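Local coordinates for protein VESB protease (Vibrio cholerae, PDB 4LK4) that probably acts as a secreted trypsin-like serine endopeptidase of the S1 family, with an Ig-like domain following its protease domain, at residues A27-G32 with Q37-G42; R91-S96 with T343-L348; S166-V171 with N184-R189. The protein carries 1 engineered substitution. All blocks are in the same frame, centred on the assembly; numbering follows the deposited sequence.

Interaction 1: A27-G32 with Q37-G42; sequences ALVKRG and QGQFCG
The ring of F40 lies against the backbone and the side-chain root of L28: L28 O and L28 CB sit over one face, while V29 C and K30 N meet its edge, K30 N in the ring plane. L28 CB stands 4.2 Å from the ring centroid, a CH-pi contact, and R61 adds a cation-pi partner. This arrangement belongs to a classic beta bulge in the antiparallel pairing of strands 25-30 and 39-46 of the first trypsin barrel, where F40 and C41 both face L28. The ring gets there because F40 CG sits between its own backbone N and carbonyl carbon (chi1 63°), folding it back across the neighbouring strand. Around the bulge, L28 works in both directions: F40 N donates to L28 O at 2.9 Å, and L28 N donates to C41 O at 3.0 Å. K30 N then bonds to G38 O at 3.1 Å, closing the hairpin end. L28 CD1 packs on C41 CB at 3.8 Å, beside the disulfide from C41 to C57; in trypsin-like enzymes the equivalent bridge lies next to the catalytic histidine. On the reverse side of the sheet, the side chains of V29 and Q39 cross at about a right angle, V29 CG1 nearing Q39 CA at 3.8 Å. The Q39 amide also reaches D198. C41 O is gripped twice, L28 N and Q39 NE2 approaching from opposite faces of its carbonyl plane.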
# COMPACT_ATOMS: atom_id res chain seq x y z
N ALA A 27 -6.60 11.71 1.48
CA ALA A 27 -5.38 12.45 1.72
C ALA A 27 -4.63 11.84 2.89
O ALA A 27 -5.20 11.57 3.95
CB ALA A 27 -5.70 13.88 2.01
N LEU A 28 -3.35 11.62 2.69
CA LEU A 28 -2.48 11.14 3.75
C LEU A 28 -1.77 12.34 4.36
O LEU A 28 -1.11 13.12 3.66
CB LEU A 28 -1.48 10.12 3.21
CG LEU A 28 -2.11 8.87 2.60
CD1 LEU A 28 -0.99 7.93 2.20
CD2 LEU A 28 -3.03 8.18 3.59
N VAL A 29 -1.91 12.51 5.67
CA VAL A 29 -1.38 13.71 6.29
C VAL A 29 -0.65 13.35 7.54
O VAL A 29 -0.99 12.37 8.20
CB VAL A 29 -2.48 14.76 6.56
CG1 VAL A 29 -3.38 14.88 5.34
CG2 VAL A 29 -3.31 14.39 7.74
N LYS A 30 0.36 14.16 7.86
CA LYS A 30 1.19 13.95 9.00
C LYS A 30 0.35 14.11 10.25
O LYS A 30 -0.43 15.06 10.36
CB LYS A 30 2.35 14.95 9.00
CG LYS A 30 3.21 14.89 10.26
CD LYS A 30 4.60 15.46 10.02
CE LYS A 30 5.39 15.58 11.33
NZ LYS A 30 5.14 16.93 11.93
N ARG A 31 0.50 13.18 11.19
CA ARG A 31 -0.27 13.20 12.41
C ARG A 31 0.06 14.41 13.26
O ARG A 31 1.23 14.76 13.43
CB ARG A 31 -0.03 11.94 13.25
CG ARG A 31 -1.02 11.86 14.42
CD ARG A 31 -1.05 10.52 15.09
NE ARG A 31 -1.26 9.42 14.16
CZ ARG A 31 -1.19 8.14 14.51
NH1 ARG A 31 -0.92 7.81 15.76
NH2 ARG A 31 -1.38 7.19 13.61
N GLY A 32 -0.99 15.03 13.82
CA GLY A 32 -0.85 16.20 14.69
C GLY A 32 -0.69 17.50 13.92
O GLY A 32 -0.60 18.57 14.52
N GLN A 37 -1.11 21.82 5.45
CA GLN A 37 0.35 21.87 5.65
C GLN A 37 0.97 20.47 5.69
O GLN A 37 2.09 20.28 5.21
CB GLN A 37 0.73 22.58 6.96
CG GLN A 37 0.13 23.99 7.14
CD GLN A 37 0.56 24.94 6.04
OE1 GLN A 37 1.73 24.97 5.68
NE2 GLN A 37 -0.39 25.69 5.48
N GLY A 38 0.26 19.50 6.27
CA GLY A 38 0.80 18.18 6.52
C GLY A 38 0.52 17.16 5.44
O GLY A 38 0.98 16.03 5.53
N GLN A 39 -0.24 17.51 4.41
CA GLN A 39 -0.59 16.51 3.39
C GLN A 39 0.69 16.08 2.68
O GLN A 39 1.48 16.92 2.33
CB GLN A 39 -1.59 17.09 2.41
CG GLN A 39 -2.23 16.05 1.49
CD GLN A 39 -1.57 15.98 0.14
OE1 GLN A 39 -0.96 16.94 -0.29
NE2 GLN A 39 -1.72 14.86 -0.55
N PHE A 40 0.92 14.79 2.49
CA PHE A 40 2.11 14.36 1.73
C PHE A 40 1.82 13.31 0.65
O PHE A 40 2.65 13.07 -0.18
CB PHE A 40 3.20 13.82 2.67
CG PHE A 40 2.77 12.61 3.41
CD1 PHE A 40 2.94 11.37 2.87
CD2 PHE A 40 2.15 12.72 4.63
CE1 PHE A 40 2.53 10.24 3.54
CE2 PHE A 40 1.73 11.60 5.32
CZ PHE A 40 1.91 10.34 4.76
N CYS A 41 0.66 12.68 0.66
CA CYS A 41 0.35 11.69 -0.38
C CYS A 41 -1.14 11.60 -0.58
O CYS A 41 -1.89 12.19 0.17
CB CYS A 41 0.93 10.26 -0.05
SG CYS A 41 2.54 9.94 -0.88
N GLY A 42 -1.54 10.84 -1.60
CA GLY A 42 -2.90 10.47 -1.78
C GLY A 42 -3.16 8.99 -1.57
O GLY A 42 -2.24 8.20 -1.33

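Interaction 2: R91-S96 with T343-L348; sequences RHLSYS and TSRIQL
L93 and R345 meet where an aliphatic side chain lies on a flat cation. L93 CD2 sits 4.0 Å above the centre of the R345 guanidinium, and the two side chains run past each other in opposite directions. The same arginine turns its end toward the leucine carbonyl: NH2 and NH1 of R345 both donate to L93 O, at 3.0 and 3.1 Å. The NH1 bond uses a lone pair in the carbonyl plane; NH2 comes in tilted from it. An extended chain that bends only at its third torsion (chi3 -68°) lets R345 lay its face under the methyl and still aim both terminal nitrogens at one oxygen. At the other branch, L93 CD1 packs on T343 CG2 at 3.6 Å, and Q252 and V253 of strand 248-258 also touch L93. This close-fitting patch joins the two domains, the trypsin-like protease and the Ig-like domain, through a type I beta turn from H92 to Y95 and the strand 338-349. The turn presents L93 at its second position, and S94 N donates to H92 ND1 at 3.1 Å, in the imidazole plane. Away from the patch the contact is looser. A water donates to Y95 O at 2.7 Å, but its link to R345 NH1 is weak at 3.3 Å. R345 NE forms a salt bridge with D328, and T343 OG1 bonds to E330, both on strand 324-335, and to K243 at the end of helix 238-243.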
# COMPACT_ATOMS: atom_id res chain seq x y z
N ARG A 91 3.52 -2.88 3.33
CA ARG A 91 4.09 -2.58 2.03
C ARG A 91 4.41 -3.86 1.30
O ARG A 91 4.65 -4.88 1.93
CB ARG A 91 5.38 -1.80 2.20
CG ARG A 91 5.20 -0.48 2.94
CD ARG A 91 6.56 -0.03 3.45
NE ARG A 91 7.08 1.04 2.64
CZ ARG A 91 8.37 1.31 2.42
NH1 ARG A 91 9.34 0.56 2.92
NH2 ARG A 91 8.67 2.37 1.66
N HIS A 92 4.47 -3.82 -0.02
CA HIS A 92 4.83 -5.02 -0.74
C HIS A 92 6.23 -5.43 -0.33
O HIS A 92 7.12 -4.61 -0.28
CB HIS A 92 4.77 -4.82 -2.23
CG HIS A 92 4.54 -6.09 -2.98
ND1 HIS A 92 5.55 -6.99 -3.23
CD2 HIS A 92 3.42 -6.64 -3.48
CE1 HIS A 92 5.07 -8.03 -3.87
NE2 HIS A 92 3.77 -7.85 -4.04
N LEU A 93 6.43 -6.70 -0.01
CA LEU A 93 7.72 -7.15 0.48
C LEU A 93 8.78 -7.25 -0.63
O LEU A 93 9.98 -7.34 -0.33
CB LEU A 93 7.56 -8.47 1.23
CG LEU A 93 6.82 -8.33 2.57
CD1 LEU A 93 6.75 -9.69 3.24
CD2 LEU A 93 7.52 -7.35 3.51
N SER A 94 8.33 -7.19 -1.89
CA SER A 94 9.20 -7.04 -3.06
C SER A 94 9.32 -5.58 -3.55
O SER A 94 9.93 -5.31 -4.58
CB SER A 94 8.74 -7.97 -4.20
OG SER A 94 8.80 -9.34 -3.76
N TYR A 95 8.75 -4.64 -2.81
CA TYR A 95 8.97 -3.22 -3.10
C TYR A 95 10.46 -2.96 -3.09
O TYR A 95 11.16 -3.40 -2.17
CB TYR A 95 8.29 -2.33 -2.07
CG TYR A 95 8.75 -0.89 -2.09
CD1 TYR A 95 8.55 -0.08 -3.21
CD2 TYR A 95 9.38 -0.34 -0.99
CE1 TYR A 95 8.95 1.24 -3.21
CE2 TYR A 95 9.80 0.96 -0.99
CZ TYR A 95 9.58 1.76 -2.10
OH TYR A 95 10.04 3.04 -2.05
N SER A 96 10.94 -2.31 -4.13
CA SER A 96 12.33 -1.87 -4.19
C SER A 96 12.30 -0.36 -4.42
O SER A 96 11.77 0.10 -5.43
CB SER A 96 13.11 -2.56 -5.33
OG SER A 96 12.46 -2.40 -6.60
N THR A 343 2.70 -12.51 6.49
CA THR A 343 4.12 -12.61 6.15
C THR A 343 4.84 -11.41 6.76
O THR A 343 4.57 -10.27 6.42
CB THR A 343 4.28 -12.65 4.62
OG1 THR A 343 3.46 -13.69 4.11
CG2 THR A 343 5.67 -12.94 4.20
N SER A 344 5.76 -11.69 7.69
CA SER A 344 6.55 -10.66 8.36
C SER A 344 8.01 -10.76 7.96
O SER A 344 8.41 -11.71 7.31
CB SER A 344 6.45 -10.83 9.86
OG SER A 344 5.12 -10.67 10.29
N ARG A 345 8.80 -9.75 8.34
CA ARG A 345 10.18 -9.63 7.92
C ARG A 345 11.01 -9.03 9.03
O ARG A 345 10.60 -8.08 9.67
CB ARG A 345 10.30 -8.74 6.71
CG ARG A 345 11.73 -8.27 6.43
CD ARG A 345 11.84 -7.51 5.11
NE ARG A 345 11.64 -8.43 4.00
CZ ARG A 345 11.40 -8.07 2.74
NH1 ARG A 345 11.33 -6.77 2.39
NH2 ARG A 345 11.19 -9.01 1.82
N ILE A 346 12.16 -9.61 9.28
CA ILE A 346 13.14 -9.04 10.16
C ILE A 346 14.36 -8.76 9.31
O ILE A 346 14.79 -9.57 8.51
CB ILE A 346 13.47 -9.97 11.33
CG1 ILE A 346 14.38 -9.28 12.31
CG2 ILE A 346 14.13 -11.27 10.87
CD1 ILE A 346 14.40 -9.97 13.65
N GLN A 347 14.91 -7.59 9.50
CA GLN A 347 15.96 -7.12 8.65
C GLN A 347 16.92 -6.29 9.47
O GLN A 347 16.49 -5.57 10.38
CB GLN A 347 15.35 -6.24 7.56
CG GLN A 347 16.37 -5.66 6.61
CD GLN A 347 15.73 -5.05 5.36
OE1 GLN A 347 14.54 -5.22 5.10
NE2 GLN A 347 16.53 -4.33 4.60
N LEU A 348 18.19 -6.36 9.09
CA LEU A 348 19.27 -5.62 9.72
C LEU A 348 20.52 -5.66 8.86
O LEU A 348 20.60 -6.43 7.89
CB LEU A 348 19.58 -6.21 11.09
CG LEU A 348 20.02 -7.68 11.10
CD1 LEU A 348 21.49 -7.75 11.47
CD2 LEU A 348 19.20 -8.46 12.10
O HOH W 1 11.01 -4.07 0.48

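Interaction 3: S166-V171 with N184-R189; sequences SLCQIV and NFCAAR
The first torsions of C168 and C186 turn their sulfurs toward each other: C168 SG is turned opposite its own backbone nitrogen (chi1 -178°), whereas C186 SG lies opposite its carbonyl carbon (chi1 -74°). The bond between C168 SG and C186 SG is 2.1 Å long, and the two halves are twisted by 70° about it, a positive and hence right-handed disulfide. Its CB atoms, C168 CB and C186 CB, stand 3.6 Å apart, and the two CA atoms, C168 CA and C186 CA, come within 5.6 Å. Here a single covalent link stands in for a broad interface: no hydrogen bond crosses between the two segments, and in the one other close approach C168 SG comes within 3.8 Å of F185 C. Both cysteines are buried, and V171 N bonds to L167 O at 2.9 Å within the helical turn that carries C168. The pair is consistent with the disulfide that, in trypsin-like proteases, ties the intermediate helix to the second barrel. Near the start of the helix, Q165 NE2 adds a hydrogen bond to N184 O, and M172 at its far end packs on C186. Strand 184-189 lies between strands 156-162 and 229-233 of the antiparallel sheet; the F185 side chain touches L162, N233 and, on the helix, Q165, while the helix itself leans on Y228 through L167 and V171.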
# COMPACT_ATOMS: atom_id res chain seq x y z
N SER A 166 4.85 -1.70 -24.47
CA SER A 166 6.24 -1.81 -25.00
C SER A 166 6.89 -0.41 -25.04
O SER A 166 8.10 -0.27 -24.83
CB SER A 166 6.27 -2.49 -26.38
OG SER A 166 5.59 -1.70 -27.33
N LEU A 167 6.07 0.62 -25.26
CA LEU A 167 6.55 2.00 -25.31
C LEU A 167 6.90 2.58 -23.95
O LEU A 167 7.91 3.29 -23.79
CB LEU A 167 5.51 2.87 -25.94
CG LEU A 167 6.08 4.00 -26.76
CD1 LEU A 167 7.18 3.51 -27.71
CD2 LEU A 167 4.91 4.64 -27.52
N CYS A 168 6.06 2.28 -22.99
CA CYS A 168 6.27 2.62 -21.60
C CYS A 168 7.66 2.17 -21.17
O CYS A 168 8.40 2.90 -20.51
CB CYS A 168 5.19 1.94 -20.79
SG CYS A 168 5.18 2.23 -19.03
N GLN A 169 8.03 0.96 -21.57
CA GLN A 169 9.29 0.41 -21.15
C GLN A 169 10.46 1.14 -21.76
O GLN A 169 11.47 1.41 -21.09
CB GLN A 169 9.40 -1.05 -21.51
CG GLN A 169 10.78 -1.60 -21.17
CD GLN A 169 11.05 -2.84 -21.94
OE1 GLN A 169 11.25 -3.91 -21.35
NE2 GLN A 169 11.02 -2.73 -23.26
N ILE A 170 10.35 1.42 -23.04
CA ILE A 170 11.43 2.07 -23.74
C ILE A 170 11.65 3.49 -23.21
O ILE A 170 12.81 3.91 -23.02
CB ILE A 170 11.15 2.06 -25.25
CG1 ILE A 170 11.44 0.65 -25.79
CG2 ILE A 170 11.97 3.13 -25.99
CD1 ILE A 170 10.73 0.34 -27.10
N VAL A 171 10.56 4.22 -22.98
CA VAL A 171 10.67 5.62 -22.62
C VAL A 171 11.09 5.76 -21.17
O VAL A 171 12.00 6.54 -20.85
CB VAL A 171 9.35 6.36 -22.87
CG1 VAL A 171 9.45 7.81 -22.40
CG2 VAL A 171 8.99 6.31 -24.35
N ASN A 184 3.55 -2.28 -13.20
CA ASN A 184 3.16 -0.92 -13.48
C ASN A 184 2.97 -0.63 -14.95
O ASN A 184 3.36 -1.42 -15.81
CB ASN A 184 4.14 0.08 -12.83
CG ASN A 184 5.58 -0.11 -13.27
OD1 ASN A 184 5.88 -0.74 -14.27
ND2 ASN A 184 6.49 0.47 -12.50
N PHE A 185 2.29 0.49 -15.22
CA PHE A 185 2.03 0.96 -16.59
C PHE A 185 2.15 2.47 -16.67
O PHE A 185 2.28 3.15 -15.65
CB PHE A 185 0.62 0.53 -17.04
CG PHE A 185 -0.50 1.20 -16.28
CD1 PHE A 185 -0.99 2.42 -16.67
CD2 PHE A 185 -1.06 0.59 -15.18
CE1 PHE A 185 -2.04 3.01 -15.99
CE2 PHE A 185 -2.07 1.19 -14.47
CZ PHE A 185 -2.57 2.40 -14.88
N CYS A 186 2.06 2.99 -17.89
CA CYS A 186 2.24 4.38 -18.19
C CYS A 186 0.98 5.00 -18.74
O CYS A 186 0.19 4.34 -19.42
CB CYS A 186 3.29 4.54 -19.29
SG CYS A 186 4.98 4.26 -18.76
N ALA A 187 0.84 6.29 -18.51
CA ALA A 187 -0.23 7.04 -19.12
C ALA A 187 0.26 8.44 -19.34
O ALA A 187 1.09 8.96 -18.58
CB ALA A 187 -1.43 7.05 -18.21
N ALA A 188 -0.26 9.07 -20.37
CA ALA A 188 0.26 10.34 -20.83
C ALA A 188 -0.72 11.45 -20.66
O ALA A 188 -1.91 11.32 -20.97
CB ALA A 188 0.67 10.23 -22.29
N ARG A 189 -0.20 12.57 -20.20
CA ARG A 189 -0.95 13.80 -20.19
C ARG A 189 -1.01 14.43 -21.54
O ARG A 189 -0.18 14.17 -22.39
CB ARG A 189 -0.38 14.74 -19.16
CG ARG A 189 -0.93 14.22 -17.85
CD ARG A 189 -0.34 14.89 -16.67
NE ARG A 189 -0.72 16.29 -16.64
CZ ARG A 189 -0.76 16.97 -15.51
NH1 ARG A 189 -0.47 16.31 -14.37
NH2 ARG A 189 -1.08 18.27 -15.53

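How the interactions relate
Interaction 1 and interaction 3 both belong to the trypsin-like protease domain but to different sheets: the first pairs strands of the six-stranded barrel, the third bridges helix 165-172 to the antiparallel sheet of the second barrel, and their centres lie 29 Å apart. Interaction 2 joins the loop after strand 82-91, itself part of the first barrel, to strand 338-349 of the Ig-like domain; its centre is 24 Å from that of interaction 1 and 27 Å from that of interaction 3. Along the chain interaction 1 closes first, and interaction 3 is nested within the 246 residues between the segments of interaction 2. Two contacts therefore secure elements within the protease, while interaction 2 joins the two domains.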